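Local structure of cobalt-precorrin-5B C(1)-methyltransferase (Archaeoglobus fulgidus, 1SR8) at residues Ile3-Leu8 with Lys23-Gly28; Lys14-Arg19 with Tyr30-Asp35; Ala57-Lys62 with Phe150-Gly155. The protein probably catalyses the S-adenosylmethionine-dependent methylation of cobalt-precorrin-5B at C-1 to give cobalt-precorrin-6A, a step of anaerobic cobalamin biosynthesis. All coordinates share one frame; numbering follows the deposited sequence.

From the N terminus, the chain leaves Ile3-Leu8 and comes back to it at the end of helix 21-26, where contact 1 closes the first loop. Contact 2 opens within that loop, at Lys14-Arg19, and closes beyond it on strand 30-33, so the two loops cross. They also touch: Lys24 and Val25 of contact 1 pack against Tyr30 and Leu32 of contact 2. Together they fold the N-terminal loops and helix 21-26 against strands 30-33 and 36-42 of the small antiparallel sheet. Contact 3 follows in series, its nearest atoms about 20 Å from contact 1. It closes a long excursion through most of the six-stranded mixed sheet by joining the ends of helices 44-57 and 133-149.

Contact 1 (Ile3-Leu8 with Lys23-Gly28); sequences IDPIEL and KKVRSG
Asp4 OD2 takes two backbone N-H groups of its own segment while the ring of the next residue, Pro5, lies against Val25. Glu7 N, 2.7 Å from Asp4 OD2, gives a nearly straight bond (165°) to the anti lone pair. Ile6 N, 3.0 Å from the same oxygen, comes from above the carboxylate plane in a more bent bond (140°), forming an Asx turn. With Asp4 CG anti to its own N (chi1 -176°), the carboxylate folds over this turn, which presents Pro5 to the helix end. The Pro5 ring makes the main contact: its CD lies 3.2 Å from Val25 O, an oxygen whose hydrogen bond comes from Gly28 N. Val25 CG1 packs alongside, 4.1 Å from Pro5 CD and 4.0 Å from Ile3 O, and Ile6 reaches Gly28 O more loosely with CD1 at 4.2 Å. No hydrogen bond joins the segments directly; Arg40 bridges them, with a salt bridge to Asp4 OD1 and a hydrogen bond to Gly28 O. The turn thus lies against the C-terminal end of helix 21-26, whose chain leaves through Gly28 at positive phi, while Arg40 comes from strand 36-42, and Glu7 and Leu8 reach Trp220 of helix 217-226.

Contact 2 (Lys14-Arg19 with Tyr30-Asp35); sequences KWIKDR and YILTED
Trp15 and Glu34 bring the two backbones to 5.3 Å between their CA atoms, yet no hydrogen bond spans the segments: the irregular loop Lys14-Arg19 meets the end of strand 30-33 by side chains packed on each other and on main chain. The indole of Trp15 lies under the chain where it leaves the strand. Glu34 CA sits 3.7 Å from the centroid of the five-membered ring and 11° off its normal, a CH-pi contact over the face. Glu34 N covers the same face, and Thr33 C lies 3.4 Å from Trp15 CE3. Glu34 CG follows the ring to 3.7 Å from Trp15 NE1, with the carboxylate plane turned 77° from the indole; its OE1 is held by Lys203. Leu32 O lies at the ring edge, near its plane, 3.7 Å from Trp15 CZ3, and is buried without a hydrogen-bond partner. Thr200 of helix 195-204 also touches the Trp15 side chain. Leu32 CG is anti to the backbone N (chi1 169°), sending the two methyls to the loop: CD1 is 3.6 Å from Trp15 O, and CD2 is 3.6 Å from Ile16 CG1. A tryptophan thus packs against the tight turn of a beta hairpin, here the one joining antiparallel strands 30-33 and 36-42.

Contact 3 (Ala57-Lys62 with Phe150-Gly155); sequences ASLKEK and FNFSGG
Ala57 and Phe150 form the buried part of this contact, where the end of helix 44-57 meets the residue that follows helix 133-149. The Phe150 ring lies across the alanine: Ala57 CA is 3.7 Å from the ring centroid and 3° off its normal, a CH-pi contact over the middle of the face. Ala57 CB is 3.4 Å from Phe150 CZ, over the same face. Ile56 of helix 44-57 touches Phe150 as well.

The solvent side is built from long, exposed chains that still touch the ring edge closely. Lys60 leaves its backbone with CG wedged between N and carbonyl carbon (chi1 40°); the bend at chi3 sets CE 3.3 Å from Phe150 CD1, and the one at chi4 turns NZ to Glu61. Lys60 NZ, 2.8 Å from Glu61 OE2, approaches from above the carboxylate plane and makes a salt bridge. The same Glu61 OE2 lies near the ring plane, 3.5 Å from Phe150 CE1, with the carboxylate turned 86° to the ring. In a smaller, looser contact, Leu59 CD1 meets Phe152 obliquely, 3.7 Å from Phe152 CE1. Gly154 N lies over one face of the Phe152 ring, and Ile56, Phe143 and Val110 also touch this side chain. Asn151, at positive phi, closes helix 133-149 in a Schellman motif, between the two phenylalanines.

A serine in place of Phe150 would probably uncover Ala57 and leave the Lys60 methylenes without the ring edge they rest on, held by the Glu61 salt bridge alone.

Chemically, the contact is apolar over the ring face and ionic at its rim: the carboxylate oxygen borders the ring's weakly positive hydrogens, which is probably favourable, while its charge is probably offset by the lysine beside it.

Contact 1 (Ile3-Leu8 with Lys23-Gly28)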
ATOM      1  N   ILE A   3       6.810 -16.927  -5.574  1.00 32.97           N
ATOM      2  CA  ILE A   3       6.340 -16.325  -4.328  1.00 31.18           C
ATOM      3  C   ILE A   3       6.019 -14.841  -4.502  1.00 30.71           C
ATOM      4  O   ILE A   3       6.787 -14.102  -5.126  1.00 30.48           O
ATOM      5  CB  ILE A   3       7.425 -16.458  -3.209  1.00 30.77           C
ATOM      6  CG1 ILE A   3       7.452 -17.883  -2.650  1.00 30.98           C
ATOM      7  CG2 ILE A   3       7.148 -15.474  -2.071  1.00 30.79           C
ATOM      8  CD1 ILE A   3       7.771 -18.935  -3.651  1.00 30.79           C
ATOM      9  N   ASP A   4       4.889 -14.399  -3.954  1.00 28.92           N
ATOM     10  CA  ASP A   4       4.536 -12.987  -4.036  1.00 26.62           C
ATOM     11  C   ASP A   4       5.620 -12.234  -3.274  1.00 24.90           C
ATOM     12  O   ASP A   4       5.912 -12.573  -2.130  1.00 26.05           O
ATOM     13  CB  ASP A   4       3.198 -12.727  -3.377  1.00 27.98           C
ATOM     14  CG  ASP A   4       2.764 -11.298  -3.533  1.00 28.69           C
ATOM     15  OD1 ASP A   4       2.298 -10.942  -4.636  1.00 26.80           O
ATOM     16  OD2 ASP A   4       2.912 -10.528  -2.562  1.00 28.86           O
ATOM     17  N   PRO A   5       6.232 -11.204  -3.889  1.00 23.11           N
ATOM     18  CA  PRO A   5       7.290 -10.453  -3.202  1.00 21.66           C
ATOM     19  C   PRO A   5       6.873  -9.633  -1.984  1.00 21.79           C
ATOM     20  O   PRO A   5       7.719  -9.230  -1.194  1.00 23.15           O
ATOM     21  CB  PRO A   5       7.873  -9.588  -4.316  1.00 21.07           C
ATOM     22  CG  PRO A   5       6.707  -9.332  -5.180  1.00 20.81           C
ATOM     23  CD  PRO A   5       6.024 -10.678  -5.248  1.00 21.12           C
ATOM     24  N   ILE A   6       5.578  -9.393  -1.819  1.00 22.31           N
ATOM     25  CA  ILE A   6       5.098  -8.604  -0.690  1.00 22.08           C
ATOM     26  C   ILE A   6       4.458  -9.449   0.404  1.00 23.26           C
ATOM     27  O   ILE A   6       4.905  -9.415   1.558  1.00 23.76           O
ATOM     28  CB  ILE A   6       4.083  -7.535  -1.152  1.00 23.04           C
ATOM     29  CG1 ILE A   6       4.757  -6.567  -2.118  1.00 20.46           C
ATOM     30  CG2 ILE A   6       3.540  -6.759   0.047  1.00 22.60           C
ATOM     31  CD1 ILE A   6       3.779  -5.664  -2.797  1.00 22.93           C
ATOM     32  N   GLU A   7       3.426 -10.214   0.052  1.00 21.78           N
ATOM     33  CA  GLU A   7       2.758 -11.032   1.048  1.00 21.19           C
ATOM     34  C   GLU A   7       3.411 -12.388   1.251  1.00 21.74           C
ATOM     35  O   GLU A   7       3.046 -13.121   2.162  1.00 21.58           O
ATOM     36  CB  GLU A   7       1.289 -11.198   0.705  1.00 21.82           C
ATOM     37  CG  GLU A   7       0.450 -11.400   1.936  1.00 21.92           C
ATOM     38  CD  GLU A   7      -1.015 -11.156   1.694  1.00 23.05           C
ATOM     39  OE1 GLU A   7      -1.368 -10.165   1.020  1.00 24.04           O
ATOM     40  OE2 GLU A   7      -1.827 -11.949   2.198  1.00 25.61           O
ATOM     41  N   LEU A   8       4.360 -12.726   0.384  1.00 22.37           N
ATOM     42  CA  LEU A   8       5.134 -13.963   0.502  1.00 24.30           C
ATOM     43  C   LEU A   8       4.484 -15.344   0.343  1.00 25.56           C
ATOM     44  O   LEU A   8       5.112 -16.362   0.650  1.00 25.93           O
ATOM     45  CB  LEU A   8       5.900 -13.930   1.828  1.00 23.62           C
ATOM     46  CG  LEU A   8       7.255 -13.211   1.848  1.00 25.40           C
ATOM     47  CD1 LEU A   8       7.261 -11.992   0.956  1.00 24.51           C
ATOM     48  CD2 LEU A   8       7.578 -12.839   3.277  1.00 23.44           C
ATOM     49  N   LYS A  23       7.741 -12.168 -14.222  1.00 44.99           N
ATOM     50  CA  LYS A  23       8.201 -10.786 -14.327  1.00 42.95           C
ATOM     51  C   LYS A  23       7.136  -9.874 -13.710  1.00 40.83           C
ATOM     52  O   LYS A  23       7.451  -8.926 -12.986  1.00 40.06           O
ATOM     53  CB  LYS A  23       8.435 -10.420 -15.800  1.00 43.99           C
ATOM     54  CG  LYS A  23       9.374  -9.230 -16.028  1.00 46.77           C
ATOM     55  CD  LYS A  23       9.629  -8.990 -17.529  1.00 50.75           C
ATOM     56  CE  LYS A  23      10.641  -7.850 -17.799  1.00 52.90           C
ATOM     57  NZ  LYS A  23      12.058  -8.118 -17.348  1.00 54.28           N
ATOM     58  N   LYS A  24       5.874 -10.182 -13.991  1.00 37.50           N
ATOM     59  CA  LYS A  24       4.760  -9.409 -13.468  1.00 36.36           C
ATOM     60  C   LYS A  24       4.639  -9.599 -11.957  1.00 34.66           C
ATOM     61  O   LYS A  24       4.507  -8.629 -11.212  1.00 34.13           O
ATOM     62  CB  LYS A  24       3.468  -9.835 -14.163  1.00 36.43           C
ATOM     63  CG  LYS A  24       3.582  -9.798 -15.685  1.00 38.32           C
ATOM     64  CD  LYS A  24       2.342 -10.356 -16.369  1.00 39.97           C
ATOM     65  CE  LYS A  24       1.316  -9.273 -16.680  1.00 42.10           C
ATOM     66  NZ  LYS A  24       1.719  -8.408 -17.838  1.00 43.33           N
ATOM     67  N   VAL A  25       4.695 -10.846 -11.507  1.00 32.43           N
ATOM     68  CA  VAL A  25       4.595 -11.147 -10.086  1.00 31.89           C
ATOM     69  C   VAL A  25       5.758 -10.542  -9.307  1.00 31.49           C
ATOM     70  O   VAL A  25       5.557  -9.886  -8.287  1.00 31.72           O
ATOM     71  CB  VAL A  25       4.545 -12.676  -9.848  1.00 31.00           C
ATOM     72  CG1 VAL A  25       4.755 -12.996  -8.372  1.00 30.24           C
ATOM     73  CG2 VAL A  25       3.202 -13.211 -10.305  1.00 29.11           C
ATOM     74  N   ARG A  26       6.972 -10.761  -9.794  1.00 31.08           N
ATOM     75  CA  ARG A  26       8.175 -10.232  -9.158  1.00 32.19           C
ATOM     76  C   ARG A  26       8.168  -8.692  -9.066  1.00 30.50           C
ATOM     77  O   ARG A  26       8.909  -8.109  -8.273  1.00 29.42           O
ATOM     78  CB  ARG A  26       9.404 -10.697  -9.949  1.00 37.76           C
ATOM     79  CG  ARG A  26      10.737 -10.132  -9.484  1.00 44.84           C
ATOM     80  CD  ARG A  26      11.323 -10.934  -8.321  1.00 51.21           C
ATOM     81  NE  ARG A  26      12.626 -10.413  -7.895  1.00 54.11           N
ATOM     82  CZ  ARG A  26      13.511 -11.099  -7.169  1.00 55.83           C
ATOM     83  NH1 ARG A  26      13.240 -12.343  -6.781  1.00 54.91           N
ATOM     84  NH2 ARG A  26      14.674 -10.544  -6.839  1.00 55.66           N
ATOM     85  N   SER A  27       7.326  -8.043  -9.869  1.00 28.33           N
ATOM     86  CA  SER A  27       7.247  -6.585  -9.892  1.00 27.18           C
ATOM     87  C   SER A  27       6.390  -5.992  -8.771  1.00 26.92           C
ATOM     88  O   SER A  27       6.392  -4.781  -8.549  1.00 27.21           O
ATOM     89  CB  SER A  27       6.695  -6.117 -11.244  1.00 25.65           C
ATOM     90  OG  SER A  27       5.282  -6.262 -11.320  1.00 25.82           O
ATOM     91  N   GLY A  28       5.662  -6.847  -8.066  1.00 27.57           N
ATOM     92  CA  GLY A  28       4.796  -6.379  -6.997  1.00 26.89           C
ATOM     93  C   GLY A  28       3.526  -5.753  -7.548  1.00 26.68           C
ATOM     94  O   GLY A  28       2.582  -5.479  -6.809  1.00 26.07           O
TER

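Contact 2 (Lys14-Arg19 with Tyr30-Asp35)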
ATOM      1  N   LYS A  14      -0.144 -24.412 -11.246  1.00 50.10           N
ATOM      2  CA  LYS A  14      -1.054 -24.608 -12.364  1.00 50.79           C
ATOM      3  C   LYS A  14      -1.693 -23.305 -12.861  1.00 51.15           C
ATOM      4  O   LYS A  14      -2.403 -23.300 -13.872  1.00 52.09           O
ATOM      5  CB  LYS A  14      -2.137 -25.610 -11.968  1.00 51.40           C
ATOM      6  CG  LYS A  14      -2.827 -25.291 -10.659  1.00 52.60           C
ATOM      7  CD  LYS A  14      -3.859 -26.351 -10.323  1.00 54.64           C
ATOM      8  CE  LYS A  14      -4.683 -25.947  -9.112  1.00 56.69           C
ATOM      9  NZ  LYS A  14      -5.744 -26.948  -8.805  1.00 58.36           N
ATOM     10  N   TRP A  15      -1.438 -22.207 -12.150  1.00 50.69           N
ATOM     11  CA  TRP A  15      -1.973 -20.885 -12.503  1.00 48.44           C
ATOM     12  C   TRP A  15      -0.978 -20.160 -13.393  1.00 47.75           C
ATOM     13  O   TRP A  15      -1.332 -19.238 -14.135  1.00 47.09           O
ATOM     14  CB  TRP A  15      -2.194 -20.046 -11.243  1.00 47.32           C
ATOM     15  CG  TRP A  15      -3.332 -20.497 -10.376  1.00 46.35           C
ATOM     16  CD1 TRP A  15      -4.007 -21.684 -10.443  1.00 45.52           C
ATOM     17  CD2 TRP A  15      -3.916 -19.764  -9.296  1.00 45.85           C
ATOM     18  NE1 TRP A  15      -4.975 -21.732  -9.474  1.00 45.03           N
ATOM     19  CE2 TRP A  15      -4.943 -20.566  -8.755  1.00 45.59           C
ATOM     20  CE3 TRP A  15      -3.670 -18.503  -8.732  1.00 43.71           C
ATOM     21  CZ2 TRP A  15      -5.729 -20.148  -7.673  1.00 45.31           C
ATOM     22  CZ3 TRP A  15      -4.451 -18.089  -7.659  1.00 43.25           C
ATOM     23  CH2 TRP A  15      -5.468 -18.910  -7.141  1.00 44.14           C
ATOM     24  N   ILE A  16       0.275 -20.586 -13.286  1.00 47.74           N
ATOM     25  CA  ILE A  16       1.366 -20.013 -14.047  1.00 47.81           C
ATOM     26  C   ILE A  16       1.426 -20.644 -15.424  1.00 49.96           C
ATOM     27  O   ILE A  16       1.902 -21.768 -15.598  1.00 50.61           O
ATOM     28  CB  ILE A  16       2.705 -20.238 -13.343  1.00 46.34           C
ATOM     29  CG1 ILE A  16       2.560 -19.893 -11.857  1.00 46.26           C
ATOM     30  CG2 ILE A  16       3.780 -19.382 -13.999  1.00 45.47           C
ATOM     31  CD1 ILE A  16       3.819 -20.086 -11.040  1.00 46.32           C
ATOM     32  N   LYS A  17       0.913 -19.908 -16.395  1.00 51.11           N
ATOM     33  CA  LYS A  17       0.885 -20.324 -17.788  1.00 51.82           C
ATOM     34  C   LYS A  17       1.231 -19.025 -18.487  1.00 52.48           C
ATOM     35  O   LYS A  17       0.349 -18.267 -18.900  1.00 54.24           O
ATOM     36  CB  LYS A  17      -0.522 -20.795 -18.164  1.00 51.70           C
ATOM     37  CG  LYS A  17      -1.633 -19.819 -17.773  1.00 52.39           C
ATOM     38  CD  LYS A  17      -3.021 -20.421 -17.955  1.00 53.06           C
ATOM     39  CE  LYS A  17      -3.278 -21.589 -16.996  1.00 53.44           C
ATOM     40  NZ  LYS A  17      -2.427 -22.785 -17.260  1.00 54.54           N
ATOM     41  N   ASP A  18       2.527 -18.760 -18.604  1.00 51.88           N
ATOM     42  CA  ASP A  18       2.971 -17.506 -19.194  1.00 50.94           C
ATOM     43  C   ASP A  18       4.448 -17.456 -18.844  1.00 51.68           C
ATOM     44  O   ASP A  18       4.821 -17.773 -17.705  1.00 52.41           O
ATOM     45  CB  ASP A  18       2.247 -16.370 -18.463  1.00 50.41           C
ATOM     46  CG  ASP A  18       1.954 -15.177 -19.344  1.00 49.73           C
ATOM     47  OD1 ASP A  18       1.128 -15.321 -20.281  1.00 49.76           O
ATOM     48  OD2 ASP A  18       2.536 -14.090 -19.081  1.00 49.09           O
ATOM     49  N   ARG A  19       5.308 -17.076 -19.782  1.00 52.37           N
ATOM     50  CA  ARG A  19       6.732 -16.980 -19.433  1.00 53.12           C
ATOM     51  C   ARG A  19       6.939 -15.582 -18.808  1.00 53.21           C
ATOM     52  O   ARG A  19       7.985 -15.272 -18.199  1.00 52.68           O
ATOM     53  CB  ARG A  19       7.610 -17.148 -20.693  1.00 52.28           C
ATOM     54  N   TYR A  30       1.516  -7.193  -9.910  1.00 27.89           N
ATOM     55  CA  TYR A  30       0.518  -8.165 -10.329  1.00 27.90           C
ATOM     56  C   TYR A  30       0.312  -9.327  -9.372  1.00 28.02           C
ATOM     57  O   TYR A  30       1.271  -9.913  -8.856  1.00 26.11           O
ATOM     58  CB  TYR A  30       0.865  -8.739 -11.701  1.00 31.92           C
ATOM     59  CG  TYR A  30       0.915  -7.714 -12.801  1.00 35.13           C
ATOM     60  CD1 TYR A  30       2.053  -6.937 -12.997  1.00 36.08           C
ATOM     61  CD2 TYR A  30      -0.187  -7.498 -13.625  1.00 35.60           C
ATOM     62  CE1 TYR A  30       2.094  -5.968 -13.984  1.00 37.44           C
ATOM     63  CE2 TYR A  30      -0.159  -6.529 -14.616  1.00 37.05           C
ATOM     64  CZ  TYR A  30       0.984  -5.765 -14.787  1.00 38.31           C
ATOM     65  OH  TYR A  30       1.014  -4.768 -15.739  1.00 40.90           O
ATOM     66  N   ILE A  31      -0.963  -9.636  -9.142  1.00 28.11           N
ATOM     67  CA  ILE A  31      -1.378 -10.762  -8.318  1.00 28.65           C
ATOM     68  C   ILE A  31      -1.976 -11.754  -9.319  1.00 31.44           C
ATOM     69  O   ILE A  31      -3.038 -11.519  -9.900  1.00 31.39           O
ATOM     70  CB  ILE A  31      -2.482 -10.398  -7.302  1.00 26.04           C
ATOM     71  CG1 ILE A  31      -1.948  -9.429  -6.250  1.00 25.57           C
ATOM     72  CG2 ILE A  31      -2.983 -11.662  -6.628  1.00 24.07           C
ATOM     73  CD1 ILE A  31      -2.971  -9.061  -5.196  1.00 23.24           C
ATOM     74  N   LEU A  32      -1.276 -12.853  -9.534  1.00 33.20           N
ATOM     75  CA  LEU A  32      -1.728 -13.869 -10.465  1.00 35.09           C
ATOM     76  C   LEU A  32      -2.959 -14.576  -9.914  1.00 35.91           C
ATOM     77  O   LEU A  32      -3.025 -14.885  -8.726  1.00 34.04           O
ATOM     78  CB  LEU A  32      -0.589 -14.861 -10.695  1.00 35.41           C
ATOM     79  CG  LEU A  32      -0.820 -16.175 -11.429  1.00 38.48           C
ATOM     80  CD1 LEU A  32      -1.263 -15.923 -12.859  1.00 39.89           C
ATOM     81  CD2 LEU A  32       0.478 -16.959 -11.404  1.00 39.02           C
ATOM     82  N   THR A  33      -3.948 -14.798 -10.775  1.00 37.90           N
ATOM     83  CA  THR A  33      -5.160 -15.500 -10.371  1.00 39.46           C
ATOM     84  C   THR A  33      -5.318 -16.774 -11.196  1.00 41.54           C
ATOM     85  O   THR A  33      -4.506 -17.074 -12.082  1.00 39.90           O
ATOM     86  CB  THR A  33      -6.437 -14.648 -10.556  1.00 38.67           C
ATOM     87  OG1 THR A  33      -6.753 -14.545 -11.949  1.00 40.72           O
ATOM     88  CG2 THR A  33      -6.237 -13.262  -9.979  1.00 39.28           C
ATOM     89  N   GLU A  34      -6.375 -17.516 -10.889  1.00 44.33           N
ATOM     90  CA  GLU A  34      -6.686 -18.771 -11.564  1.00 47.19           C
ATOM     91  C   GLU A  34      -6.796 -18.544 -13.078  1.00 48.42           C
ATOM     92  O   GLU A  34      -6.325 -19.356 -13.878  1.00 48.63           O
ATOM     93  CB  GLU A  34      -8.004 -19.318 -11.004  1.00 47.41           C
ATOM     94  CG  GLU A  34      -8.146 -20.826 -11.039  1.00 49.58           C
ATOM     95  CD  GLU A  34      -9.285 -21.315 -10.156  1.00 50.24           C
ATOM     96  OE1 GLU A  34     -10.428 -20.854 -10.348  1.00 52.16           O
ATOM     97  OE2 GLU A  34      -9.038 -22.159  -9.270  1.00 50.64           O
ATOM     98  N   ASP A  35      -7.403 -17.422 -13.458  1.00 48.92           N
ATOM     99  CA  ASP A  35      -7.580 -17.085 -14.866  1.00 49.27           C
ATOM    100  C   ASP A  35      -7.241 -15.623 -15.172  1.00 47.36           C
ATOM    101  O   ASP A  35      -8.127 -14.823 -15.478  1.00 49.54           O
ATOM    102  CB  ASP A  35      -9.027 -17.388 -15.296  1.00 51.61           C
ATOM    103  CG  ASP A  35     -10.060 -16.611 -14.487  1.00 53.56           C
ATOM    104  OD1 ASP A  35     -11.271 -16.864 -14.668  1.00 53.90           O
ATOM    105  OD2 ASP A  35      -9.666 -15.746 -13.672  1.00 56.03           O
TER

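Contact 3 (Ala57-Lys62 with Phe150-Gly155)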
ATOM      1  N   ALA A  57      15.236  14.727 -11.069  1.00 27.67           N
ATOM      2  CA  ALA A  57      15.781  14.173 -12.289  1.00 27.74           C
ATOM      3  C   ALA A  57      15.512  15.068 -13.504  1.00 30.34           C
ATOM      4  O   ALA A  57      16.367  15.202 -14.379  1.00 31.70           O
ATOM      5  CB  ALA A  57      15.185  12.800 -12.520  1.00 27.59           C
ATOM      6  N   SER A  58      14.331  15.680 -13.554  1.00 31.29           N
ATOM      7  CA  SER A  58      13.951  16.532 -14.686  1.00 32.81           C
ATOM      8  C   SER A  58      14.802  17.784 -14.833  1.00 34.99           C
ATOM      9  O   SER A  58      14.746  18.467 -15.855  1.00 35.53           O
ATOM     10  CB  SER A  58      12.478  16.933 -14.587  1.00 30.14           C
ATOM     11  OG  SER A  58      12.280  17.880 -13.559  1.00 29.22           O
ATOM     12  N   LEU A  59      15.586  18.096 -13.814  1.00 36.92           N
ATOM     13  CA  LEU A  59      16.446  19.264 -13.884  1.00 39.77           C
ATOM     14  C   LEU A  59      17.541  19.068 -14.920  1.00 42.49           C
ATOM     15  O   LEU A  59      17.870  19.987 -15.666  1.00 43.64           O
ATOM     16  CB  LEU A  59      17.089  19.531 -12.535  1.00 37.76           C
ATOM     17  CG  LEU A  59      16.182  20.184 -11.510  1.00 36.58           C
ATOM     18  CD1 LEU A  59      16.978  20.457 -10.247  1.00 35.36           C
ATOM     19  CD2 LEU A  59      15.625  21.468 -12.092  1.00 35.95           C
ATOM     20  N   LYS A  60      18.107  17.866 -14.963  1.00 45.45           N
ATOM     21  CA  LYS A  60      19.177  17.581 -15.908  1.00 47.96           C
ATOM     22  C   LYS A  60      18.817  16.690 -17.098  1.00 48.82           C
ATOM     23  O   LYS A  60      19.699  16.057 -17.685  1.00 48.77           O
ATOM     24  CB  LYS A  60      20.372  16.989 -15.161  1.00 50.02           C
ATOM     25  CG  LYS A  60      20.023  16.009 -14.056  1.00 52.53           C
ATOM     26  CD  LYS A  60      21.308  15.472 -13.407  1.00 57.03           C
ATOM     27  CE  LYS A  60      21.824  14.190 -14.090  1.00 58.78           C
ATOM     28  NZ  LYS A  60      21.848  14.263 -15.581  1.00 58.59           N
ATOM     29  N   GLU A  61      17.532  16.657 -17.459  1.00 49.46           N
ATOM     30  CA  GLU A  61      17.048  15.854 -18.587  1.00 49.39           C
ATOM     31  C   GLU A  61      15.540  15.627 -18.528  1.00 48.80           C
ATOM     32  O   GLU A  61      14.933  15.707 -17.461  1.00 48.65           O
ATOM     33  CB  GLU A  61      17.763  14.507 -18.622  1.00 50.45           C
ATOM     34  CG  GLU A  61      17.690  13.755 -17.320  1.00 53.95           C
ATOM     35  CD  GLU A  61      18.798  12.746 -17.192  1.00 55.92           C
ATOM     36  OE1 GLU A  61      18.945  11.921 -18.119  1.00 58.28           O
ATOM     37  OE2 GLU A  61      19.522  12.779 -16.171  1.00 57.75           O
ATOM     38  N   LYS A  62      14.939  15.339 -19.679  1.00 48.87           N
ATOM     39  CA  LYS A  62      13.501  15.109 -19.742  1.00 48.76           C
ATOM     40  C   LYS A  62      13.158  13.769 -19.100  1.00 46.62           C
ATOM     41  O   LYS A  62      13.840  12.763 -19.323  1.00 46.43           O
ATOM     42  CB  LYS A  62      13.013  15.167 -21.199  1.00 51.15           C
ATOM     43  CG  LYS A  62      13.522  14.057 -22.115  1.00 54.34           C
ATOM     44  CD  LYS A  62      12.734  12.756 -21.931  1.00 57.45           C
ATOM     45  CE  LYS A  62      13.092  11.716 -22.995  1.00 59.45           C
ATOM     46  NZ  LYS A  62      12.764  12.184 -24.380  1.00 60.04           N
ATOM     47  N   PHE A 150      21.614  12.704  -9.184  1.00 31.78           N
ATOM     48  CA  PHE A 150      21.540  13.906  -9.999  1.00 32.37           C
ATOM     49  C   PHE A 150      22.264  15.091  -9.385  1.00 33.72           C
ATOM     50  O   PHE A 150      21.999  16.240  -9.731  1.00 35.33           O
ATOM     51  CB  PHE A 150      20.072  14.231 -10.252  1.00 30.50           C
ATOM     52  CG  PHE A 150      19.323  13.101 -10.906  1.00 30.59           C
ATOM     53  CD1 PHE A 150      19.445  12.864 -12.277  1.00 31.01           C
ATOM     54  CD2 PHE A 150      18.548  12.234 -10.146  1.00 29.66           C
ATOM     55  CE1 PHE A 150      18.811  11.784 -12.880  1.00 28.79           C
ATOM     56  CE2 PHE A 150      17.907  11.145 -10.737  1.00 29.06           C
ATOM     57  CZ  PHE A 150      18.040  10.920 -12.106  1.00 30.63           C
ATOM     58  N   ASN A 151      23.195  14.796  -8.485  1.00 35.02           N
ATOM     59  CA  ASN A 151      23.989  15.811  -7.807  1.00 36.01           C
ATOM     60  C   ASN A 151      23.156  17.042  -7.460  1.00 34.37           C
ATOM     61  O   ASN A 151      23.513  18.174  -7.779  1.00 33.28           O
ATOM     62  CB  ASN A 151      25.179  16.192  -8.683  1.00 41.68           C
ATOM     63  CG  ASN A 151      26.409  16.527  -7.870  1.00 47.78           C
ATOM     64  OD1 ASN A 151      26.517  17.618  -7.296  1.00 49.52           O
ATOM     65  ND2 ASN A 151      27.344  15.577  -7.796  1.00 51.50           N
ATOM     66  N   PHE A 152      22.042  16.785  -6.788  1.00 32.77           N
ATOM     67  CA  PHE A 152      21.101  17.810  -6.364  1.00 31.56           C
ATOM     68  C   PHE A 152      21.383  18.181  -4.907  1.00 31.19           C
ATOM     69  O   PHE A 152      21.708  17.314  -4.094  1.00 31.85           O
ATOM     70  CB  PHE A 152      19.681  17.252  -6.505  1.00 30.30           C
ATOM     71  CG  PHE A 152      18.603  18.213  -6.123  1.00 29.03           C
ATOM     72  CD1 PHE A 152      18.337  19.332  -6.908  1.00 30.05           C
ATOM     73  CD2 PHE A 152      17.827  17.985  -4.991  1.00 28.80           C
ATOM     74  CE1 PHE A 152      17.308  20.213  -6.570  1.00 30.17           C
ATOM     75  CE2 PHE A 152      16.794  18.857  -4.641  1.00 28.63           C
ATOM     76  CZ  PHE A 152      16.533  19.972  -5.432  1.00 30.38           C
ATOM     77  N   SER A 153      21.268  19.464  -4.575  1.00 30.91           N
ATOM     78  CA  SER A 153      21.515  19.907  -3.204  1.00 30.42           C
ATOM     79  C   SER A 153      20.354  20.700  -2.613  1.00 28.91           C
ATOM     80  O   SER A 153      20.385  21.059  -1.442  1.00 31.01           O
ATOM     81  CB  SER A 153      22.803  20.736  -3.130  1.00 30.52           C
ATOM     82  OG  SER A 153      22.741  21.850  -4.000  1.00 35.10           O
ATOM     83  N   GLY A 154      19.331  20.964  -3.421  1.00 26.73           N
ATOM     84  CA  GLY A 154      18.181  21.698  -2.931  1.00 24.96           C
ATOM     85  C   GLY A 154      17.180  20.792  -2.236  1.00 23.63           C
ATOM     86  O   GLY A 154      17.562  19.807  -1.604  1.00 23.45           O
ATOM     87  N   GLY A 155      15.899  21.127  -2.349  1.00 22.36           N
ATOM     88  CA  GLY A 155      14.858  20.322  -1.733  1.00 22.98           C
ATOM     89  C   GLY A 155      13.642  20.240  -2.635  1.00 22.62           C
ATOM     90  O   GLY A 155      13.678  20.720  -3.767  1.00 22.04           O
TER